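Local structure of austinoid biosynthesis clusters protein H (Emericella nidulans FGSC A4, 5X9K) at residues S50-P62 with T139-A151. The protein takes part in the biosynthesis of the fungal meroterpenoids austinol and dehydroaustinol as a homodimeric member of the trt14 isomerase family. Numbering follows the deposited sequence.
Sequences SFMSPSCTLRSFP and TMVEDFFQFADSA
NE and NH2 of Arg59 both face the Asp143 carboxylate: NE lies 3.0 Å from Asp143 OD1, and NH2 reaches Asp143 OD2 at 3.1 Å. OD2 also accepts a bond from NE, and carboxylate and guanidinium are nearly coplanar, their planes 19° apart. The arginine chain, extended from CG to NE, runs nearly perpendicular to the aspartate side chain, while Thr57 CG2 lies above one guanidinium face, offset toward its rim. The strands that carry this pair, 56-61 and 143-148, run parallel, and the donor alternates between them, from Phe144 N to Thr57 O and Arg59 N to Phe144 O as far as Ala148 N to Phe61 O. Farther along the same face, Phe61 CD2 approaches Phe145 CE2 at 3.4 Å, the two rings oblique with planes at 36°; His112 of the second subunit meets both rings edge-to-face. Phe147 then offers one face to Pro62, whose CD stands 4.3 Å from the ring centroid in a CH-pi contact. The reverse face is apolar around Phe144: with CG anti to the backbone N (chi1 177°), its CD2 reaches Leu58 CD2 at 3.5 Å and Met52 CE at 3.8 Å. Phe36 of helix 26-38 and Tyr130 of the neighbouring strand 122-134 both meet that ring edge-to-face. Glu142 and Asp143 form a classic beta bulge opposite Gln133; a water links Ser53 OG to Glu142 OE1, while OE2 is held by Gln133 and Arg107. The contact pairs 56-61 and 141-148 within a mixed sheet, between antiparallel neighbours 70-72 and 122-134. One face is apolar at Met52, Leu58 and Phe144, then polar at Ser60 and Gln146; the other carries an ion pair, then rings at the dimer interface. Three bonds close to the guanidinium plane restrain rotation of both charged groups.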
loop_
_atom_site.group_PDB
_atom_site.type_symbol
_atom_site.label_atom_id
_atom_site.label_comp_id
_atom_site.label_asym_id
_atom_site.label_seq_id
_atom_site.Cartn_x
_atom_site.Cartn_y
_atom_site.Cartn_z
ATOM N N SER A 50 21.139 3.043 8.188
ATOM C CA SER A 50 21.494 3.138 9.598
ATOM C C SER A 50 20.273 3.159 10.511
ATOM O O SER A 50 20.422 2.999 11.727
ATOM C CB SER A 50 22.352 4.381 9.847
ATOM O OG SER A 50 21.559 5.550 9.839
ATOM N N PHE A 51 19.079 3.348 9.961
ATOM C CA PHE A 51 17.850 3.294 10.735
ATOM C C PHE A 51 17.163 1.934 10.666
ATOM O O PHE A 51 16.069 1.779 11.216
ATOM C CB PHE A 51 16.892 4.393 10.265
ATOM C CG PHE A 51 16.986 5.666 11.066
ATOM C CD1 PHE A 51 17.939 6.630 10.759
ATOM C CD2 PHE A 51 16.107 5.906 12.113
ATOM C CE1 PHE A 51 18.025 7.812 11.493
ATOM C CE2 PHE A 51 16.186 7.086 12.852
ATOM C CZ PHE A 51 17.149 8.038 12.539
ATOM N N MET A 52 17.773 0.949 10.011
ATOM C CA MET A 52 17.244 -0.405 9.932
ATOM C C MET A 52 18.077 -1.326 10.821
ATOM O O MET A 52 19.313 -1.287 10.780
ATOM C CB MET A 52 17.246 -0.898 8.481
ATOM C CG MET A 52 16.435 -0.006 7.572
ATOM S SD MET A 52 16.688 -0.472 5.857
ATOM C CE MET A 52 15.774 0.750 4.960
ATOM N N SER A 53 17.405 -2.119 11.658
ATOM C CA SER A 53 18.129 -3.085 12.466
ATOM C C SER A 53 18.767 -4.146 11.563
ATOM O O SER A 53 18.341 -4.344 10.420
ATOM C CB SER A 53 17.199 -3.723 13.508
ATOM O OG SER A 53 16.202 -4.545 12.940
ATOM N N PRO A 54 19.831 -4.806 12.034
ATOM C CA PRO A 54 20.481 -5.828 11.183
ATOM C C PRO A 54 19.525 -6.898 10.663
ATOM O O PRO A 54 19.680 -7.366 9.526
ATOM C CB PRO A 54 21.547 -6.427 12.114
ATOM C CG PRO A 54 21.832 -5.354 13.140
ATOM C CD PRO A 54 20.533 -4.601 13.319
ATOM N N SER A 55 18.533 -7.288 11.459
ATOM C CA SER A 55 17.576 -8.327 11.093
ATOM C C SER A 55 16.343 -7.782 10.378
ATOM O O SER A 55 15.359 -8.514 10.222
ATOM C CB SER A 55 17.133 -9.097 12.339
ATOM O OG SER A 55 16.481 -8.229 13.260
ATOM N N CYS A 56 16.368 -6.522 9.951
ATOM C CA CYS A 56 15.186 -5.914 9.351
ATOM C C CYS A 56 14.747 -6.680 8.110
ATOM O O CYS A 56 15.565 -7.035 7.253
ATOM C CB CYS A 56 15.476 -4.463 8.990
ATOM S SG CYS A 56 14.050 -3.535 8.403
ATOM N N THR A 57 13.444 -6.939 8.026
ATOM C CA THR A 57 12.817 -7.532 6.850
ATOM C C THR A 57 12.262 -6.397 6.001
ATOM O O THR A 57 11.499 -5.570 6.508
ATOM C CB THR A 57 11.686 -8.480 7.262
ATOM O OG1 THR A 57 12.197 -9.530 8.101
ATOM C CG2 THR A 57 11.011 -9.090 6.036
ATOM N N LEU A 58 12.656 -6.333 4.731
ATOM C CA LEU A 58 12.030 -5.412 3.787
ATOM C C LEU A 58 11.024 -6.187 2.947
ATOM O O LEU A 58 11.375 -7.205 2.347
ATOM C CB LEU A 58 13.067 -4.731 2.890
ATOM C CG LEU A 58 14.027 -3.788 3.619
ATOM C CD1 LEU A 58 15.248 -4.521 4.157
ATOM C CD2 LEU A 58 14.434 -2.634 2.742
ATOM N N ARG A 59 9.773 -5.724 2.927
ATOM C CA ARG A 59 8.711 -6.375 2.167
ATOM C C ARG A 59 8.224 -5.410 1.099
ATOM O O ARG A 59 7.883 -4.263 1.410
ATOM C CB ARG A 59 7.536 -6.772 3.059
ATOM C CG ARG A 59 7.913 -7.405 4.354
ATOM C CD ARG A 59 6.669 -7.689 5.181
ATOM N NE ARG A 59 7.047 -8.306 6.441
ATOM C CZ ARG A 59 6.865 -9.585 6.745
ATOM N NH1 ARG A 59 6.273 -10.414 5.883
ATOM N NH2 ARG A 59 7.266 -10.028 7.929
ATOM N N SER A 60 8.155 -5.872 -0.146
ATOM C CA SER A 60 7.834 -4.990 -1.262
ATOM C C SER A 60 6.675 -5.573 -2.057
ATOM O O SER A 60 6.786 -6.680 -2.595
ATOM C CB SER A 60 9.052 -4.786 -2.163
ATOM O OG SER A 60 10.105 -4.213 -1.408
ATOM N N PHE A 61 5.600 -4.812 -2.144
ATOM C CA PHE A 61 4.355 -5.203 -2.804
ATOM C C PHE A 61 3.937 -4.093 -3.760
ATOM O O PHE A 61 4.455 -2.982 -3.686
ATOM C CB PHE A 61 3.286 -5.455 -1.736
ATOM C CG PHE A 61 3.610 -6.610 -0.864
ATOM C CD1 PHE A 61 3.522 -7.903 -1.370
ATOM C CD2 PHE A 61 4.066 -6.422 0.435
ATOM C CE1 PHE A 61 3.830 -8.997 -0.572
ATOM C CE2 PHE A 61 4.393 -7.512 1.231
ATOM C CZ PHE A 61 4.275 -8.802 0.720
ATOM N N PRO A 62 3.026 -4.388 -4.711
ATOM C CA PRO A 62 2.321 -5.636 -5.028
ATOM C C PRO A 62 3.262 -6.756 -5.446
ATOM O O PRO A 62 4.374 -6.480 -5.909
ATOM C CB PRO A 62 1.418 -5.261 -6.222
ATOM C CG PRO A 62 1.445 -3.777 -6.323
ATOM C CD PRO A 62 2.727 -3.321 -5.686
ATOM N N THR A 139 14.268 2.686 18.411
ATOM C CA THR A 139 15.389 3.344 17.750
ATOM C C THR A 139 15.546 2.995 16.274
ATOM O O THR A 139 16.257 3.714 15.561
ATOM C CB THR A 139 16.710 2.996 18.463
ATOM O OG1 THR A 139 16.872 1.571 18.507
ATOM C CG2 THR A 139 16.714 3.540 19.888
ATOM N N MET A 140 14.937 1.908 15.800
ATOM C CA MET A 140 15.201 1.464 14.436
ATOM C C MET A 140 13.993 0.744 13.842
ATOM O O MET A 140 13.133 0.227 14.553
ATOM C CB MET A 140 16.436 0.559 14.395
ATOM C CG MET A 140 17.784 1.313 14.485
ATOM S SD MET A 140 19.118 0.161 14.243
ATOM C CE MET A 140 18.804 -0.931 15.626
ATOM N N VAL A 141 13.924 0.745 12.513
ATOM C CA VAL A 141 12.906 -0.019 11.800
ATOM C C VAL A 141 13.367 -1.467 11.703
ATOM O O VAL A 141 14.468 -1.745 11.209
ATOM C CB VAL A 141 12.663 0.568 10.394
ATOM C CG1 VAL A 141 11.684 -0.316 9.604
ATOM C CG2 VAL A 141 12.141 1.997 10.481
ATOM N N GLU A 142 12.531 -2.396 12.175
ATOM C CA GLU A 142 12.834 -3.820 12.063
ATOM C C GLU A 142 11.929 -4.557 11.091
ATOM O O GLU A 142 12.197 -5.719 10.784
ATOM C CB GLU A 142 12.761 -4.503 13.443
ATOM C CG GLU A 142 11.388 -4.478 14.101
ATOM C CD GLU A 142 11.376 -5.140 15.475
ATOM O OE1 GLU A 142 12.464 -5.313 16.079
ATOM O OE2 GLU A 142 10.272 -5.481 15.948
ATOM N N ASP A 143 10.872 -3.923 10.600
ATOM C CA ASP A 143 10.120 -4.475 9.481
ATOM C C ASP A 143 9.652 -3.307 8.629
ATOM O O ASP A 143 9.019 -2.380 9.135
ATOM C CB ASP A 143 8.953 -5.336 9.963
ATOM C CG ASP A 143 8.424 -6.270 8.871
ATOM O OD1 ASP A 143 7.833 -5.778 7.884
ATOM O OD2 ASP A 143 8.617 -7.501 8.991
ATOM N N PHE A 144 10.010 -3.331 7.353
ATOM C CA PHE A 144 9.813 -2.224 6.416
ATOM C C PHE A 144 8.938 -2.779 5.293
ATOM O O PHE A 144 9.443 -3.404 4.357
ATOM C CB PHE A 144 11.176 -1.710 5.912
ATOM C CG PHE A 144 11.103 -0.614 4.875
ATOM C CD1 PHE A 144 9.923 0.097 4.628
ATOM C CD2 PHE A 144 12.238 -0.279 4.152
ATOM C CE1 PHE A 144 9.882 1.090 3.667
ATOM C CE2 PHE A 144 12.207 0.734 3.193
ATOM C CZ PHE A 144 11.023 1.413 2.948
ATOM N N PHE A 145 7.625 -2.568 5.418
ATOM C CA PHE A 145 6.646 -2.924 4.392
ATOM C C PHE A 145 6.441 -1.714 3.491
ATOM O O PHE A 145 6.253 -0.595 3.979
ATOM C CB PHE A 145 5.324 -3.358 5.057
ATOM C CG PHE A 145 4.118 -3.470 4.120
ATOM C CD1 PHE A 145 3.447 -2.339 3.661
ATOM C CD2 PHE A 145 3.603 -4.715 3.790
ATOM C CE1 PHE A 145 2.299 -2.458 2.835
ATOM C CE2 PHE A 145 2.470 -4.839 2.972
ATOM C CZ PHE A 145 1.825 -3.707 2.495
ATOM N N GLN A 146 6.492 -1.923 2.188
ATOM C CA GLN A 146 6.060 -0.876 1.273
ATOM C C GLN A 146 5.149 -1.462 0.213
ATOM O O GLN A 146 5.350 -2.590 -0.246
ATOM C CB GLN A 146 7.241 -0.161 0.629
ATOM C CG GLN A 146 7.962 -0.927 -0.422
ATOM C CD GLN A 146 9.088 -0.114 -0.995
ATOM O OE1 GLN A 146 8.864 0.790 -1.803
ATOM N NE2 GLN A 146 10.308 -0.406 -0.558
ATOM N N PHE A 147 4.109 -0.712 -0.122
ATOM C CA PHE A 147 3.182 -1.074 -1.183
ATOM C C PHE A 147 3.322 0.049 -2.189
ATOM O O PHE A 147 2.962 1.196 -1.898
ATOM C CB PHE A 147 1.751 -1.224 -0.664
ATOM C CG PHE A 147 0.802 -1.882 -1.651
ATOM C CD1 PHE A 147 0.420 -1.226 -2.807
ATOM C CD2 PHE A 147 0.282 -3.148 -1.392
ATOM C CE1 PHE A 147 -0.457 -1.822 -3.705
ATOM C CE2 PHE A 147 -0.608 -3.764 -2.286
ATOM C CZ PHE A 147 -0.974 -3.083 -3.449
ATOM N N ALA A 148 3.896 -0.272 -3.345
ATOM C CA ALA A 148 4.332 0.735 -4.293
ATOM C C ALA A 148 3.241 1.032 -5.314
ATOM O O ALA A 148 2.303 0.252 -5.516
ATOM C CB ALA A 148 5.599 0.273 -5.011
ATOM N N ASP A 149 3.368 2.203 -5.930
ATOM C CA ASP A 149 2.595 2.597 -7.110
ATOM C C ASP A 149 3.353 2.044 -8.311
ATOM O O ASP A 149 4.256 2.677 -8.852
ATOM C CB ASP A 149 2.448 4.115 -7.146
ATOM C CG ASP A 149 1.858 4.636 -8.458
ATOM O OD1 ASP A 149 1.275 3.853 -9.229
ATOM O OD2 ASP A 149 1.979 5.848 -8.694
ATOM N N SER A 150 2.992 0.833 -8.727
ATOM C CA SER A 150 3.778 0.156 -9.753
ATOM C C SER A 150 3.733 0.889 -11.092
ATOM O O SER A 150 4.710 0.850 -11.850
ATOM C CB SER A 150 3.274 -1.276 -9.928
ATOM O OG SER A 150 3.505 -2.051 -8.765
ATOM N N ALA A 151 2.597 1.509 -11.423
ATOM C CA ALA A 151 2.504 2.236 -12.690
ATOM C C ALA A 151 3.644 3.243 -12.832
ATOM O O ALA A 151 4.384 3.225 -13.822
ATOM C CB ALA A 151 1.157 2.941 -12.795
HETATM O O HOH W 1 15.248 -5.504 15.544
HETATM O O HOH W 2 12.198 -8.787 11.537
#